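Local coordinates for putative ATP-grasp superfamily protein (Archaeoglobus fulgidus, PDB 3DF7), which is of unknown function but, as a putative member of the ATP-grasp superfamily, probably binds ATP, at residues Leu6-Thr11 against Leu74-Glu79; Glu23-Phe28 against Ser50-Leu55; Leu129-Cys134 against Asp153-Gly158. One frame throughout, in Å; residues are numbered along the deposited sequence.

Contacts 1 and 2 belong to one layered unit, whereas contact 3 lies apart from it, on the surface. Contact 1 is buried and joins neighbouring strands of the parallel sheet through backbone hydrogen bonds, with a carboxylate capping the next helix. Contact 2 touches it directly: L25 and F28 of helix 18-35 meet T11, and the F28 ring also packs on E8, and they also reach the largely exposed loop 50-55 by apolar and aromatic packing alone. Contact 3, its centre about 31 Å from that of contact 1, brings two loops of the ATP-grasp region together. Hydrogen bonds thus cross only the sheet contact; the other two rest on apolar and van der Waals contact.

Contact 1: residues Leu6-Thr11 against Leu74-Glu79; sequences LFEFAT and LIIAPE
L6 and L74 run alongside each other from adjacent parallel strands, L6 CD1 resting 4.0 Å from L74 CD2. On the same face, E8 and I76 cross obliquely: E8 CG touches I76 CB at 3.8 Å. On the other face the F7 ring meets I75, F7 CD2 lying 4.2 Å from I75 CG2. Three backbone bonds knit the strands, F7 N to L74 O, I76 N to F7 O and F9 N to I76 O, the second at 2.8 Å. F9 and P78 stand at about a right angle, and F9 CB rests against P78 CD (3.7 Å) and A77 CB.

The E8 chain leaves the strand with CG opposite the backbone N (chi1 -173°), then bends at chi2, which brings the carboxylate to the start of helix 9-12. E8 OE1 accepts from T11 N, on the syn side and tilted out of the carboxylate plane, and from T11 OG1, nearly in line with the C-O bond, each at 2.7 Å; A10 N approaches E8 OE2 from above the plane at 2.9 Å. A glutamate N-cap where an inner parallel strand passes into a short helix fits the Rossmann-like fold expected of a pre-ATP-grasp domain.

Contact 2: residues Glu23-Phe28 against Ser50-Leu55; sequences EGLAMF and SCLFTL
F28 and F53 are brought together by different first torsions: F28 has CG anti to its backbone N (chi1 -177°), which extends the ring away from helix 18-35, whereas F53 has CG anti to its carbonyl carbon (chi1 -53°), which swings its ring from the loop toward the helix. The result is a T-shaped, edge-to-face aromatic pair at the seam between a helix that covers the parallel sheet and the irregular chain following strand 40-42. The ring planes stand at 90° and the centroids are 4.9 Å apart. F28 supplies the edge: its CE2 lies 3.7 Å above the F53 plane, over the middle of the ring, and its CD2 comes to 3.5 Å from F53 CZ. This is the usual way for such a pair to set the slightly positive ring hydrogens of one partner against the electron-rich face of the other.

Leucines fill in around the two rings. L25, one turn earlier on the helix, brings its CD1 methyl to the edge of F53, in the ring plane and 3.9 Å from F53 CE1; the same methyl lies 4.2 Å from L52 CD1. L55 comes at F28 from the opposite direction, placing its CD1 in the plane of that ring, 3.9 Å from F28 CZ. F53 is therefore met on one face by an aromatic edge and along its rim by an aliphatic methyl, and no hydrogen bond crosses the contact. T11 also touches L25, F28 and F53, tying the seam to the short helix that follows the first strand. Within the loop, T54 is the centre of an inverse gamma turn that carries the chain from F53 to L55, closed by a weak bond from L55 N to F53 O.

Contact 3: residues Leu129-Cys134 against Asp153-Gly158; sequences LRPLDC and DEVPDG
The R130-P131 peptide group is covered on one face by V155, whose CG2 methyl sits 3.5 Å from R130 C and equally close to P131 N. The same methyl reaches the proline ring at P131 CD, 3.7 Å away, while the neighbouring ring atom P131 CG lies 3.4 Å from the backbone oxygen D153 O. E154 bends its chain at chi2, which brings E154 OE1 to 4.2 Å from P131 CG.

V155 spreads its branches over successive residues of the opposing loop. CG1, anti to the backbone N (chi1 -179°), faces the carbonyl L129 O at 3.6 Å, while CG2 takes the peptide and the proline. The touching parts run in nearly opposite directions; one loop runs from strand 127-128 to strand 136-140, the other leads into strand 159-163, which lies between those two in the antiparallel sheet. V155 and L132 also lean on A161, and P131 on F136. Trimming V155 to an alanine takes away CG1 and CG2 and is likely to leave the R130-P131 peptide uncovered on that side, with a gap beside the proline ring.

With no hydrogen bond between the segments, the fit depends on shape: a branched aliphatic group and a rigid ring press against backbone carbonyls and a peptide plane, so nothing directional crosses this surface contact, which rests on close van der Waals fit.

Contact 1: residues Leu6-Thr11 against Leu74-Glu79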
loop_
_atom_site.group_PDB
_atom_site.type_symbol
_atom_site.label_atom_id
_atom_site.label_comp_id
_atom_site.label_asym_id
_atom_site.label_seq_id
_atom_site.Cartn_x
_atom_site.Cartn_y
_atom_site.Cartn_z
ATOM N N LEU A 6 -12.742 9.173 -4.689
ATOM C CA LEU A 6 -11.744 8.114 -4.794
ATOM C C LEU A 6 -10.739 8.485 -5.881
ATOM O O LEU A 6 -11.120 8.759 -7.022
ATOM C CB LEU A 6 -12.414 6.783 -5.150
ATOM C CG LEU A 6 -11.477 5.576 -5.261
ATOM C CD1 LEU A 6 -10.881 5.305 -3.900
ATOM C CD2 LEU A 6 -12.228 4.346 -5.777
ATOM N N PHE A 7 -9.459 8.478 -5.526
ATOM C CA PHE A 7 -8.403 8.842 -6.464
ATOM C C PHE A 7 -7.145 7.982 -6.314
ATOM O O PHE A 7 -6.637 7.802 -5.209
ATOM C CB PHE A 7 -8.033 10.316 -6.244
ATOM C CG PHE A 7 -6.852 10.787 -7.055
ATOM C CD1 PHE A 7 -7.036 11.453 -8.266
ATOM C CD2 PHE A 7 -5.550 10.570 -6.601
ATOM C CE1 PHE A 7 -5.941 11.896 -9.007
ATOM C CE2 PHE A 7 -4.448 11.005 -7.334
ATOM C CZ PHE A 7 -4.643 11.671 -8.543
ATOM N N GLU A 8 -6.653 7.451 -7.430
ATOM C CA GLU A 8 -5.415 6.665 -7.428
ATOM C C GLU A 8 -4.549 7.303 -8.517
ATOM O O GLU A 8 -5.018 7.542 -9.634
ATOM C CB GLU A 8 -5.688 5.189 -7.726
ATOM C CG GLU A 8 -4.461 4.294 -7.574
ATOM C CD GLU A 8 -3.541 4.365 -8.775
ATOM O OE1 GLU A 8 -4.062 4.303 -9.908
ATOM O OE2 GLU A 8 -2.305 4.470 -8.594
ATOM N N PHE A 9 -3.292 7.584 -8.187
ATOM C CA PHE A 9 -2.392 8.277 -9.108
ATOM C C PHE A 9 -2.211 7.736 -10.526
ATOM O O PHE A 9 -2.328 8.492 -11.487
ATOM C CB PHE A 9 -1.019 8.457 -8.462
ATOM C CG PHE A 9 -0.170 9.501 -9.132
ATOM C CD1 PHE A 9 -0.542 10.846 -9.098
ATOM C CD2 PHE A 9 0.994 9.145 -9.802
ATOM C CE1 PHE A 9 0.232 11.824 -9.726
ATOM C CE2 PHE A 9 1.776 10.112 -10.435
ATOM C CZ PHE A 9 1.394 11.456 -10.397
ATOM N N ALA A 10 -1.919 6.449 -10.673
ATOM C CA ALA A 10 -1.728 5.888 -12.010
ATOM C C ALA A 10 -2.994 5.916 -12.864
ATOM O O ALA A 10 -2.933 6.147 -14.070
ATOM C CB ALA A 10 -1.209 4.455 -11.913
ATOM N N THR A 11 -4.135 5.684 -12.230
ATOM C CA THR A 11 -5.417 5.639 -12.926
ATOM C C THR A 11 -6.050 7.004 -13.197
ATOM O O THR A 11 -6.734 7.186 -14.210
ATOM C CB THR A 11 -6.428 4.781 -12.118
ATOM O OG1 THR A 11 -5.844 3.504 -11.823
ATOM C CG2 THR A 11 -7.721 4.570 -12.907
ATOM N N LEU A 74 -10.367 9.303 -0.344
ATOM C CA LEU A 74 -9.389 8.244 -0.168
ATOM C C LEU A 74 -8.420 8.417 -1.320
ATOM O O LEU A 74 -8.789 8.253 -2.485
ATOM C CB LEU A 74 -10.032 6.856 -0.238
ATOM C CG LEU A 74 -8.996 5.735 -0.066
ATOM C CD1 LEU A 74 -8.323 5.860 1.315
ATOM C CD2 LEU A 74 -9.662 4.379 -0.225
ATOM N N ILE A 75 -7.183 8.762 -0.987
ATOM C CA ILE A 75 -6.160 8.974 -1.991
ATOM C C ILE A 75 -5.113 7.870 -1.952
ATOM O O ILE A 75 -4.547 7.560 -0.906
ATOM C CB ILE A 75 -5.509 10.372 -1.804
ATOM C CG1 ILE A 75 -6.523 11.449 -2.225
ATOM C CG2 ILE A 75 -4.208 10.478 -2.607
ATOM C CD1 ILE A 75 -6.082 12.871 -1.978
ATOM N N ILE A 76 -4.893 7.259 -3.109
ATOM C CA ILE A 76 -3.913 6.198 -3.254
ATOM C C ILE A 76 -2.867 6.737 -4.222
ATOM O O ILE A 76 -3.174 7.021 -5.380
ATOM C CB ILE A 76 -4.531 4.936 -3.873
ATOM C CG1 ILE A 76 -5.776 4.511 -3.090
ATOM C CG2 ILE A 76 -3.505 3.815 -3.869
ATOM C CD1 ILE A 76 -6.678 3.560 -3.862
ATOM N N ALA A 77 -1.637 6.885 -3.751
ATOM C CA ALA A 77 -0.577 7.394 -4.609
ATOM C C ALA A 77 0.786 7.024 -4.050
ATOM O O ALA A 77 0.928 6.751 -2.859
ATOM C CB ALA A 77 -0.693 8.910 -4.738
ATOM N N PRO A 78 1.809 7.003 -4.911
ATOM C CA PRO A 78 3.146 6.658 -4.427
ATOM C C PRO A 78 3.683 7.688 -3.428
ATOM O O PRO A 78 3.365 8.877 -3.508
ATOM C CB PRO A 78 3.972 6.582 -5.714
ATOM C CG PRO A 78 3.223 7.469 -6.676
ATOM C CD PRO A 78 1.790 7.140 -6.377
ATOM N N GLU A 79 4.476 7.225 -2.468
ATOM C CA GLU A 79 5.054 8.135 -1.484
ATOM C C GLU A 79 6.126 8.989 -2.161
ATOM O O GLU A 79 6.427 10.099 -1.717
ATOM C CB GLU A 79 5.670 7.347 -0.324
ATOM C CG GLU A 79 4.641 6.723 0.610
ATOM C CD GLU A 79 4.226 5.312 0.213
ATOM O OE1 GLU A 79 4.372 4.930 -0.968
ATOM O OE2 GLU A 79 3.730 4.584 1.097
#

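Contact 2: residues Glu23-Phe28 against Ser50-Leu55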
loop_
_atom_site.group_PDB
_atom_site.type_symbol
_atom_site.label_atom_id
_atom_site.label_comp_id
_atom_site.label_asym_id
_atom_site.label_seq_id
_atom_site.Cartn_x
_atom_site.Cartn_y
_atom_site.Cartn_z
ATOM N N GLU A 23 -0.363 -1.947 -11.067
ATOM C CA GLU A 23 -0.689 -2.145 -9.656
ATOM C C GLU A 23 -1.657 -1.058 -9.190
ATOM O O GLU A 23 -2.628 -1.341 -8.489
ATOM C CB GLU A 23 0.577 -2.112 -8.796
ATOM C CG GLU A 23 1.458 -3.346 -8.949
ATOM C CD GLU A 23 2.639 -3.337 -7.996
ATOM O OE1 GLU A 23 2.419 -3.248 -6.771
ATOM O OE2 GLU A 23 3.787 -3.419 -8.477
ATOM N N GLY A 24 -1.390 0.185 -9.579
ATOM C CA GLY A 24 -2.274 1.273 -9.194
ATOM C C GLY A 24 -3.672 1.071 -9.760
ATOM O O GLY A 24 -4.675 1.276 -9.067
ATOM N N LEU A 25 -3.743 0.673 -11.026
ATOM C CA LEU A 25 -5.026 0.439 -11.676
ATOM C C LEU A 25 -5.796 -0.663 -10.953
ATOM O O LEU A 25 -7.005 -0.564 -10.763
ATOM C CB LEU A 25 -4.816 0.048 -13.141
ATOM C CG LEU A 25 -6.076 -0.354 -13.912
ATOM C CD1 LEU A 25 -7.085 0.796 -13.915
ATOM C CD2 LEU A 25 -5.697 -0.733 -15.335
ATOM N N ALA A 26 -5.085 -1.714 -10.557
ATOM C CA ALA A 26 -5.698 -2.834 -9.853
ATOM C C ALA A 26 -6.266 -2.374 -8.516
ATOM O O ALA A 26 -7.377 -2.755 -8.129
ATOM C CB ALA A 26 -4.669 -3.938 -9.636
HETATM N N MSE A 27 -5.509 -1.546 -7.806
HETATM C CA MSE A 27 -5.975 -1.048 -6.524
HETATM C C MSE A 27 -7.188 -0.141 -6.693
HETATM O O MSE A 27 -8.123 -0.206 -5.899
HETATM C CB MSE A 27 -4.862 -0.291 -5.790
HETATM C CG MSE A 27 -3.819 -1.199 -5.142
HETATM SE SE MSE A 27 -2.545 -0.227 -4.048
HETATM C CE MSE A 27 -1.184 0.034 -5.383
ATOM N N PHE A 28 -7.169 0.717 -7.711
ATOM C CA PHE A 28 -8.303 1.614 -7.933
ATOM C C PHE A 28 -9.560 0.805 -8.244
ATOM O O PHE A 28 -10.634 1.069 -7.701
ATOM C CB PHE A 28 -8.030 2.576 -9.096
ATOM C CG PHE A 28 -9.134 3.576 -9.323
ATOM C CD1 PHE A 28 -9.207 4.738 -8.561
ATOM C CD2 PHE A 28 -10.118 3.339 -10.277
ATOM C CE1 PHE A 28 -10.246 5.653 -8.745
ATOM C CE2 PHE A 28 -11.166 4.247 -10.470
ATOM C CZ PHE A 28 -11.226 5.407 -9.700
ATOM N N SER A 50 -11.054 5.362 -19.654
ATOM C CA SER A 50 -12.437 5.804 -19.758
ATOM C C SER A 50 -13.433 4.663 -19.967
ATOM O O SER A 50 -14.587 4.763 -19.556
ATOM C CB SER A 50 -12.578 6.813 -20.901
ATOM O OG SER A 50 -12.257 6.224 -22.149
ATOM N N CYS A 51 -12.982 3.585 -20.600
ATOM C CA CYS A 51 -13.840 2.436 -20.880
ATOM C C CYS A 51 -13.994 1.454 -19.722
ATOM O O CYS A 51 -14.822 0.542 -19.782
ATOM C CB CYS A 51 -13.295 1.669 -22.088
ATOM S SG CYS A 51 -11.680 0.896 -21.788
ATOM N N LEU A 52 -13.209 1.642 -18.666
ATOM C CA LEU A 52 -13.234 0.724 -17.532
ATOM C C LEU A 52 -14.084 1.142 -16.339
ATOM O O LEU A 52 -14.460 0.301 -15.526
ATOM C CB LEU A 52 -11.802 0.479 -17.041
ATOM C CG LEU A 52 -10.752 0.011 -18.051
ATOM C CD1 LEU A 52 -9.405 -0.115 -17.348
ATOM C CD2 LEU A 52 -11.163 -1.319 -18.667
ATOM N N PHE A 53 -14.396 2.428 -16.232
ATOM C CA PHE A 53 -15.167 2.898 -15.092
ATOM C C PHE A 53 -16.325 3.824 -15.414
ATOM O O PHE A 53 -16.285 4.583 -16.382
ATOM C CB PHE A 53 -14.235 3.593 -14.101
ATOM C CG PHE A 53 -13.057 2.755 -13.691
ATOM C CD1 PHE A 53 -11.821 2.912 -14.315
ATOM C CD2 PHE A 53 -13.186 1.801 -12.687
ATOM C CE1 PHE A 53 -10.730 2.128 -13.942
ATOM C CE2 PHE A 53 -12.099 1.010 -12.308
ATOM C CZ PHE A 53 -10.869 1.177 -12.939
ATOM N N THR A 54 -17.360 3.756 -14.580
ATOM C CA THR A 54 -18.528 4.600 -14.741
ATOM C C THR A 54 -18.286 5.945 -14.057
ATOM O O THR A 54 -19.017 6.347 -13.156
ATOM C CB THR A 54 -19.778 3.923 -14.155
ATOM O OG1 THR A 54 -19.477 3.403 -12.856
ATOM C CG2 THR A 54 -20.233 2.778 -15.068
ATOM N N LEU A 55 -17.221 6.615 -14.489
ATOM C CA LEU A 55 -16.848 7.926 -13.971
ATOM C C LEU A 55 -16.438 8.793 -15.155
ATOM O O LEU A 55 -16.061 8.279 -16.211
ATOM C CB LEU A 55 -15.673 7.807 -13.001
ATOM C CG LEU A 55 -15.939 7.150 -11.644
ATOM C CD1 LEU A 55 -14.619 6.886 -10.926
ATOM C CD2 LEU A 55 -16.833 8.058 -10.816
#

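Contact 3: residues Leu129-Cys134 against Asp153-Gly158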
loop_
_atom_site.group_PDB
_atom_site.type_symbol
_atom_site.label_atom_id
_atom_site.label_comp_id
_atom_site.label_asym_id
_atom_site.label_seq_id
_atom_site.Cartn_x
_atom_site.Cartn_y
_atom_site.Cartn_z
ATOM N N LEU A 129 22.831 6.927 6.886
ATOM C CA LEU A 129 22.879 7.793 5.712
ATOM C C LEU A 129 24.211 7.565 4.996
ATOM O O LEU A 129 24.510 8.192 3.977
ATOM C CB LEU A 129 22.731 9.261 6.125
ATOM C CG LEU A 129 21.367 9.649 6.713
ATOM C CD1 LEU A 129 21.397 11.077 7.234
ATOM C CD2 LEU A 129 20.297 9.504 5.637
ATOM N N ARG A 130 25.007 6.660 5.553
ATOM C CA ARG A 130 26.304 6.302 4.997
ATOM C C ARG A 130 26.447 4.782 5.029
ATOM O O ARG A 130 25.656 4.098 5.671
ATOM C CB ARG A 130 27.417 6.984 5.800
ATOM C CG ARG A 130 27.532 8.470 5.482
ATOM C CD ARG A 130 28.640 9.157 6.248
ATOM N NE ARG A 130 28.803 10.542 5.808
ATOM C CZ ARG A 130 29.644 11.407 6.365
ATOM N NH1 ARG A 130 30.401 11.030 7.386
ATOM N NH2 ARG A 130 29.735 12.645 5.897
ATOM N N PRO A 131 27.452 4.231 4.328
ATOM C CA PRO A 131 27.637 2.776 4.319
ATOM C C PRO A 131 27.662 2.152 5.711
ATOM O O PRO A 131 28.157 2.755 6.663
ATOM C CB PRO A 131 28.961 2.607 3.580
ATOM C CG PRO A 131 28.918 3.736 2.585
ATOM C CD PRO A 131 28.437 4.887 3.449
ATOM N N LEU A 132 27.108 0.949 5.821
ATOM C CA LEU A 132 27.077 0.221 7.084
ATOM C C LEU A 132 28.134 -0.877 7.037
ATOM O O LEU A 132 28.551 -1.291 5.958
ATOM C CB LEU A 132 25.703 -0.416 7.298
ATOM C CG LEU A 132 24.532 0.523 7.592
ATOM C CD1 LEU A 132 23.209 -0.214 7.420
ATOM C CD2 LEU A 132 24.671 1.068 9.007
ATOM N N ASP A 133 28.563 -1.347 8.203
ATOM C CA ASP A 133 29.561 -2.408 8.258
ATOM C C ASP A 133 28.921 -3.748 7.931
ATOM O O ASP A 133 29.558 -4.623 7.354
ATOM C CB ASP A 133 30.210 -2.477 9.643
ATOM C CG ASP A 133 31.137 -1.310 9.908
ATOM O OD1 ASP A 133 31.914 -0.962 8.993
ATOM O OD2 ASP A 133 31.096 -0.750 11.024
ATOM N N CYS A 134 27.655 -3.901 8.304
ATOM C CA CYS A 134 26.924 -5.136 8.040
ATOM C C CYS A 134 26.449 -5.148 6.591
ATOM O O CYS A 134 26.426 -4.111 5.934
ATOM C CB CYS A 134 25.711 -5.240 8.967
ATOM S SG CYS A 134 24.516 -3.879 8.793
ATOM N N ASP A 153 28.390 0.074 -2.976
ATOM C CA ASP A 153 29.467 0.324 -2.032
ATOM C C ASP A 153 29.266 1.666 -1.346
ATOM O O ASP A 153 29.611 1.829 -0.179
ATOM C CB ASP A 153 30.816 0.298 -2.749
ATOM C CG ASP A 153 31.096 -1.038 -3.403
ATOM O OD1 ASP A 153 30.354 -1.411 -4.336
ATOM O OD2 ASP A 153 32.051 -1.719 -2.981
ATOM N N GLU A 154 28.693 2.625 -2.068
ATOM C CA GLU A 154 28.455 3.950 -1.506
ATOM C C GLU A 154 26.968 4.275 -1.418
ATOM O O GLU A 154 26.137 3.632 -2.058
ATOM C CB GLU A 154 29.154 5.016 -2.352
ATOM C CG GLU A 154 30.668 4.880 -2.407
ATOM C CD GLU A 154 31.312 4.943 -1.031
ATOM O OE1 GLU A 154 31.057 5.918 -0.294
ATOM O OE2 GLU A 154 32.076 4.018 -0.688
ATOM N N VAL A 155 26.638 5.275 -0.608
ATOM C CA VAL A 155 25.255 5.700 -0.458
ATOM C C VAL A 155 25.090 7.033 -1.181
ATOM O O VAL A 155 25.599 8.060 -0.732
ATOM C CB VAL A 155 24.873 5.901 1.022
ATOM C CG1 VAL A 155 23.409 6.326 1.122
ATOM C CG2 VAL A 155 25.120 4.616 1.806
ATOM N N PRO A 156 24.383 7.036 -2.318
ATOM C CA PRO A 156 24.202 8.298 -3.042
ATOM C C PRO A 156 23.300 9.266 -2.278
ATOM O O PRO A 156 22.512 8.851 -1.424
ATOM C CB PRO A 156 23.585 7.849 -4.363
ATOM C CG PRO A 156 22.786 6.656 -3.964
ATOM C CD PRO A 156 23.725 5.923 -3.025
ATOM N N ASP A 157 23.423 10.553 -2.586
ATOM C CA ASP A 157 22.613 11.576 -1.937
ATOM C C ASP A 157 21.140 11.262 -2.148
ATOM O O ASP A 157 20.721 10.946 -3.260
ATOM C CB ASP A 157 22.937 12.954 -2.521
ATOM C CG ASP A 157 24.368 13.377 -2.256
ATOM O OD1 ASP A 157 25.284 12.576 -2.538
ATOM O OD2 ASP A 157 24.579 14.509 -1.770
ATOM N N GLY A 158 20.357 11.341 -1.080
ATOM C CA GLY A 158 18.938 11.057 -1.195
ATOM C C GLY A 158 18.581 9.613 -0.883
ATOM O O GLY A 158 17.408 9.249 -0.906
#